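Local coordinates for arginine kinase (Cydia pomonella granulosis virus, PDB 6VVG), which probably acts as an ATP-binding serine/threonine protein kinase of the granulovirus, and holds adenosine monophosphate in its nucleotide pocket, at residues N140-E145 with W197-V202; V202-L207 with D251-M256. All coordinates share one frame; numbering follows the deposited sequence.

Interaction 1: N140-E145 with W197-V202; sequences NDVKLE and WAVGVV
Val142 lays its isopropyl group against the helix at Ala198, CB to CB 3.8 Å, where the catalytic loop of the protein kinase fold (sequence HNDVKLEN, the counterpart of HRDxKxxN) rests on the long C-lobe helix 192-208, the αF helix of kinases. The methyl CB of Ala198 also lies 3.4 Å from the backbone O of Val142, so one small side chain meets both the side chain and the carbonyl of the loop residue. A chi1 of 177° sets CG1 of Val142 trans to the main-chain N and turns it to the helix, where it comes to 4.3 Å from Val199 CG2 and 4.2 Å from Val202 CG2, three residues further along. CG2 of Val202 in turn sits 3.9 Å from CA of Lys143, touching main chain rather than the lysine side chain, whose CB is directed away from the helix. Leu144 and Val202 run alongside in opposite senses, Leu144 CD2 3.9 Å from Val202 CG1.

No hydrogen bond spans the two segments; polar links lie around them. Asp195, earlier on the same helix, accepts from Asn140 N through OD1, while Leu129 of helix 115-133 covers Val142. Glu145, at the far end, touches the bound AMP. Lys143 NZ is hydrogen-bonded to Thr176 OG1 and makes a long salt bridge, 3.9 Å, to Asp141 OD2.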
loop_
_atom_site.group_PDB
_atom_site.type_symbol
_atom_site.label_atom_id
_atom_site.label_comp_id
_atom_site.label_asym_id
_atom_site.label_seq_id
_atom_site.Cartn_x
_atom_site.Cartn_y
_atom_site.Cartn_z
ATOM N N ASN A 140 9.386 2.711 8.326
ATOM C CA ASN A 140 9.100 4.013 8.915
ATOM C C ASN A 140 8.928 3.988 10.430
ATOM O O ASN A 140 8.580 5.025 11.002
ATOM C CB ASN A 140 7.844 4.646 8.290
ATOM C CG ASN A 140 7.623 6.089 8.724
ATOM O OD1 ASN A 140 8.554 6.896 8.768
ATOM N ND2 ASN A 140 6.377 6.419 9.042
ATOM N N ASP A 141 9.119 2.856 11.103
ATOM C CA ASP A 141 9.234 2.891 12.562
ATOM C C ASP A 141 10.305 1.890 13.040
ATOM O O ASP A 141 10.079 1.114 13.971
ATOM C CB ASP A 141 7.881 2.609 13.233
ATOM C CG ASP A 141 7.837 3.168 14.636
ATOM O OD1 ASP A 141 8.592 4.109 14.949
ATOM O OD2 ASP A 141 7.059 2.686 15.447
ATOM N N VAL A 142 11.397 1.750 12.293
ATOM C CA VAL A 142 12.499 0.885 12.707
ATOM C C VAL A 142 13.057 1.377 14.037
ATOM O O VAL A 142 13.452 2.541 14.163
ATOM C CB VAL A 142 13.592 0.870 11.633
ATOM C CG1 VAL A 142 14.773 0.034 12.075
ATOM C CG2 VAL A 142 13.021 0.393 10.304
ATOM N N LYS A 143 13.096 0.492 15.028
ATOM C CA LYS A 143 13.688 0.791 16.325
ATOM C C LYS A 143 13.888 -0.523 17.064
ATOM O O LYS A 143 13.383 -1.573 16.656
ATOM C CB LYS A 143 12.816 1.751 17.136
ATOM C CG LYS A 143 11.348 1.362 17.222
ATOM C CD LYS A 143 10.596 2.302 18.165
ATOM C CE LYS A 143 9.089 2.163 18.007
ATOM N NZ LYS A 143 8.350 2.772 19.150
ATOM N N LEU A 144 14.624 -0.446 18.174
ATOM C CA LEU A 144 14.970 -1.644 18.931
ATOM C C LEU A 144 13.737 -2.480 19.252
ATOM O O LEU A 144 13.745 -3.706 19.106
ATOM C CB LEU A 144 15.688 -1.249 20.221
ATOM C CG LEU A 144 16.932 -0.371 20.089
ATOM C CD1 LEU A 144 17.384 0.165 21.434
ATOM C CD2 LEU A 144 18.035 -1.185 19.431
ATOM N N GLU A 145 12.665 -1.827 19.698
ATOM C CA GLU A 145 11.483 -2.545 20.154
ATOM C C GLU A 145 10.751 -3.257 19.022
ATOM O O GLU A 145 9.931 -4.142 19.291
ATOM C CB GLU A 145 10.543 -1.566 20.860
ATOM C CG GLU A 145 11.143 -0.898 22.099
ATOM C CD GLU A 145 12.019 0.305 21.772
ATOM O OE1 GLU A 145 12.307 0.533 20.580
ATOM O OE2 GLU A 145 12.426 1.020 22.712
ATOM N N TRP A 197 18.444 5.856 8.343
ATOM C CA TRP A 197 18.839 6.625 9.521
ATOM C C TRP A 197 18.480 5.878 10.799
ATOM O O TRP A 197 19.297 5.767 11.721
ATOM C CB TRP A 197 18.172 8.002 9.501
ATOM C CG TRP A 197 18.496 8.850 10.692
ATOM C CD1 TRP A 197 17.854 8.851 11.897
ATOM C CD2 TRP A 197 19.535 9.830 10.789
ATOM N NE1 TRP A 197 18.433 9.768 12.740
ATOM C CE2 TRP A 197 19.468 10.383 12.084
ATOM C CE3 TRP A 197 20.517 10.292 9.910
ATOM C CZ2 TRP A 197 20.342 11.376 12.517
ATOM C CZ3 TRP A 197 21.385 11.277 10.342
ATOM C CH2 TRP A 197 21.291 11.809 11.634
ATOM N N ALA A 198 17.255 5.353 10.870
ATOM C CA ALA A 198 16.853 4.572 12.035
ATOM C C ALA A 198 17.741 3.347 12.204
ATOM O O ALA A 198 18.093 2.977 13.330
ATOM C CB ALA A 198 15.386 4.161 11.910
ATOM N N VAL A 199 18.108 2.697 11.098
ATOM C CA VAL A 199 19.063 1.594 11.182
ATOM C C VAL A 199 20.359 2.074 11.819
ATOM O O VAL A 199 20.953 1.383 12.656
ATOM C CB VAL A 199 19.313 0.988 9.789
ATOM C CG1 VAL A 199 20.522 0.059 9.835
ATOM C CG2 VAL A 199 18.079 0.249 9.298
ATOM N N GLY A 200 20.816 3.266 11.434
ATOM C CA GLY A 200 22.016 3.816 12.040
ATOM C C GLY A 200 21.890 3.976 13.541
ATOM O O GLY A 200 22.818 3.662 14.289
ATOM N N VAL A 201 20.741 4.470 14.007
ATOM C CA VAL A 201 20.543 4.607 15.445
ATOM C C VAL A 201 20.550 3.237 16.111
ATOM O O VAL A 201 21.178 3.041 17.160
ATOM C CB VAL A 201 19.241 5.372 15.742
ATOM C CG1 VAL A 201 19.007 5.449 17.249
ATOM C CG2 VAL A 201 19.282 6.764 15.128
ATOM N N VAL A 202 19.851 2.270 15.517
ATOM C CA VAL A 202 19.845 0.916 16.061
ATOM C C VAL A 202 21.263 0.364 16.128
ATOM O O VAL A 202 21.657 -0.251 17.126
ATOM C CB VAL A 202 18.926 0.007 15.223
ATOM C CG1 VAL A 202 19.050 -1.440 15.672
ATOM C CG2 VAL A 202 17.487 0.484 15.309
#

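Interaction 2: V202-L207 with D251-M256; sequences VAYEIL and DFVRRM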
loop_
_atom_site.group_PDB
_atom_site.type_symbol
_atom_site.label_atom_id
_atom_site.label_comp_id
_atom_site.label_asym_id
_atom_site.label_seq_id
_atom_site.Cartn_x
_atom_site.Cartn_y
_atom_site.Cartn_z
ATOM N N VAL A 202 19.851 2.270 15.517
ATOM C CA VAL A 202 19.845 0.916 16.061
ATOM C C VAL A 202 21.263 0.364 16.128
ATOM O O VAL A 202 21.657 -0.251 17.126
ATOM C CB VAL A 202 18.926 0.007 15.223
ATOM C CG1 VAL A 202 19.050 -1.440 15.672
ATOM C CG2 VAL A 202 17.487 0.484 15.309
ATOM N N ALA A 203 22.049 0.567 15.068
ATOM C CA ALA A 203 23.411 0.044 15.043
ATOM C C ALA A 203 24.249 0.669 16.149
ATOM O O ALA A 203 24.989 -0.025 16.857
ATOM C CB ALA A 203 24.041 0.295 13.670
ATOM N N TYR A 204 24.142 1.987 16.318
ATOM C CA TYR A 204 24.863 2.638 17.404
ATOM C C TYR A 204 24.437 2.077 18.755
ATOM O O TYR A 204 25.269 1.878 19.647
ATOM C CB TYR A 204 24.639 4.148 17.366
ATOM C CG TYR A 204 25.618 4.908 18.234
ATOM C CD1 TYR A 204 25.466 4.957 19.618
ATOM C CD2 TYR A 204 26.707 5.557 17.674
ATOM C CE1 TYR A 204 26.372 5.638 20.413
ATOM C CE2 TYR A 204 27.610 6.246 18.460
ATOM C CZ TYR A 204 27.439 6.283 19.825
ATOM O OH TYR A 204 28.341 6.969 20.605
ATOM N N GLU A 205 23.143 1.805 18.918
ATOM C CA GLU A 205 22.631 1.382 20.215
ATOM C C GLU A 205 23.096 -0.026 20.561
ATOM O O GLU A 205 23.537 -0.280 21.686
ATOM C CB GLU A 205 21.106 1.475 20.225
ATOM C CG GLU A 205 20.605 2.911 20.272
ATOM C CD GLU A 205 19.098 3.019 20.254
ATOM O OE1 GLU A 205 18.470 2.410 19.362
ATOM O OE2 GLU A 205 18.544 3.718 21.130
ATOM N N ILE A 206 23.011 -0.963 19.613
ATOM C CA ILE A 206 23.431 -2.320 19.949
ATOM C C ILE A 206 24.945 -2.397 20.097
ATOM O O ILE A 206 25.455 -3.177 20.910
ATOM C CB ILE A 206 22.922 -3.352 18.927
ATOM C CG1 ILE A 206 23.381 -3.019 17.510
ATOM C CG2 ILE A 206 21.408 -3.463 19.000
ATOM C CD1 ILE A 206 23.022 -4.106 16.502
ATOM N N LEU A 207 25.691 -1.605 19.323
ATOM C CA LEU A 207 27.147 -1.650 19.423
ATOM C C LEU A 207 27.629 -1.037 20.731
ATOM O O LEU A 207 28.537 -1.574 21.378
ATOM C CB LEU A 207 27.780 -0.926 18.235
ATOM C CG LEU A 207 27.823 -1.692 16.913
ATOM C CD1 LEU A 207 28.162 -0.753 15.759
ATOM C CD2 LEU A 207 28.818 -2.837 16.988
ATOM N N ASP A 251 33.565 3.878 12.324
ATOM C CA ASP A 251 33.399 4.566 11.048
ATOM C C ASP A 251 32.023 4.303 10.450
ATOM O O ASP A 251 31.453 5.181 9.791
ATOM C CB ASP A 251 34.491 4.136 10.070
ATOM C CG ASP A 251 34.616 5.075 8.890
ATOM O OD1 ASP A 251 35.012 6.241 9.096
ATOM O OD2 ASP A 251 34.309 4.651 7.757
ATOM N N PHE A 252 31.473 3.108 10.676
ATOM C CA PHE A 252 30.144 2.791 10.164
ATOM C C PHE A 252 29.093 3.720 10.756
ATOM O O PHE A 252 28.318 4.345 10.023
ATOM C CB PHE A 252 29.811 1.327 10.464
ATOM C CG PHE A 252 28.487 0.876 9.910
ATOM C CD1 PHE A 252 28.309 0.711 8.545
ATOM C CD2 PHE A 252 27.421 0.614 10.756
ATOM C CE1 PHE A 252 27.091 0.297 8.034
ATOM C CE2 PHE A 252 26.199 0.201 10.250
ATOM C CZ PHE A 252 26.037 0.039 8.890
ATOM N N VAL A 253 29.053 3.839 12.086
ATOM C CA VAL A 253 27.969 4.597 12.703
ATOM C C VAL A 253 28.138 6.087 12.434
ATOM O O VAL A 253 27.152 6.812 12.252
ATOM C CB VAL A 253 27.868 4.291 14.210
ATOM C CG1 VAL A 253 27.625 2.797 14.427
ATOM C CG2 VAL A 253 29.108 4.756 14.950
ATOM N N ARG A 254 29.383 6.570 12.390
ATOM C CA ARG A 254 29.594 7.967 12.021
ATOM C C ARG A 254 28.940 8.263 10.675
ATOM O O ARG A 254 28.170 9.220 10.532
ATOM C CB ARG A 254 31.085 8.307 11.941
ATOM C CG ARG A 254 31.958 7.864 13.095
ATOM C CD ARG A 254 31.643 8.598 14.404
ATOM N NE ARG A 254 32.823 8.672 15.266
ATOM C CZ ARG A 254 33.223 9.771 15.897
ATOM N NH1 ARG A 254 34.314 9.745 16.650
ATOM N NH2 ARG A 254 32.523 10.892 15.791
ATOM N N ARG A 255 29.265 7.452 9.662
ATOM C CA ARG A 255 28.768 7.686 8.311
ATOM C C ARG A 255 27.294 7.334 8.179
ATOM O O ARG A 255 26.613 7.894 7.316
ATOM C CB ARG A 255 29.611 6.895 7.304
ATOM C CG ARG A 255 31.084 7.316 7.317
ATOM C CD ARG A 255 31.933 6.648 6.235
ATOM N NE ARG A 255 33.322 7.107 6.306
ATOM C CZ ARG A 255 33.857 8.008 5.488
ATOM N NH1 ARG A 255 33.128 8.542 4.516
ATOM N NH2 ARG A 255 35.124 8.369 5.634
ATOM N N MET A 256 26.780 6.441 9.027
ATOM C CA MET A 256 25.344 6.179 9.014
ATOM C C MET A 256 24.558 7.387 9.512
ATOM O O MET A 256 23.420 7.604 9.081
ATOM C CB MET A 256 25.015 4.961 9.877
ATOM C CG MET A 256 25.396 3.623 9.276
ATOM S SD MET A 256 24.477 3.193 7.788
ATOM C CE MET A 256 22.798 3.103 8.415
#
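Val253 fills the centre of this helix pair: its CG2 meets the Tyr204 ring, while its CG1 lies against Leu207 and the backbone at Ala203-Tyr204. CG2 is 3.7 Å from CD2 of Tyr204, approaching the ring obliquely, and the tyrosine side chain lies roughly perpendicular to the valine's. CG1 is 3.8 Å from CD1 of Leu207 and also comes within 4.0 Å of the backbone N of Tyr204. The valine torsion (chi1 -59°) accounts for this arrangement: CG1 is anti to the carbonyl carbon, leaving CG2 between the backbone N and the carbonyl carbon. Beside this centre, Ala203 CB meets CE2 of Phe252 at 4.0 Å, near the plane of the ring and at its edge.

The helices run broadly antiparallel, 149° between their directions, with the axes of the two short segments 9.7 Å apart at closest approach. They belong to the helical C-lobe of the protein kinase fold, where 192-208 is the central αF helix and 247-256 packs on its flank. Ile122 of helix 115-133 touches both Ala203 and Phe252, bringing a third helix to the apolar side, and Met256 CG stands 3.6 Å above one face of the Phe252 ring. The packed region extends along Tyr204, which is buried: its ring touches Leu239, and its hydroxyl hydrogen-bonds with the backbone O of Pro240, which ties the helix to a loop.

The loose side begins at Asp251, partly exposed, and Arg255, exposed. There Arg255 turns back to Asp251 within its own helix, NE to OD2 3.0 Å, in a salt bridge whose hydrogen bonds are weak; Asp251 OD2 is also hydrogen-bonded to His274 NE2.

From the N terminus, the chain passes through the strand-rich N-lobe and helix 115-133 before reaching the catalytic loop at 140-145. Interaction 1 closes a loop of 51 intervening residues when 197-202 arrives on helix 192-208. The same helix continues into 202-207, and interaction 2 closes a second loop of 43 residues at 251-256. The two closures therefore follow in series, neither nested nor crossed, and meet at Val202, with centres 11 Å apart. Helix 192-208 is thus shared, joining the catalytic loop to helix 247-256. Direct packing also links them: Met256 CE lies 3.6 Å from Gly200 N.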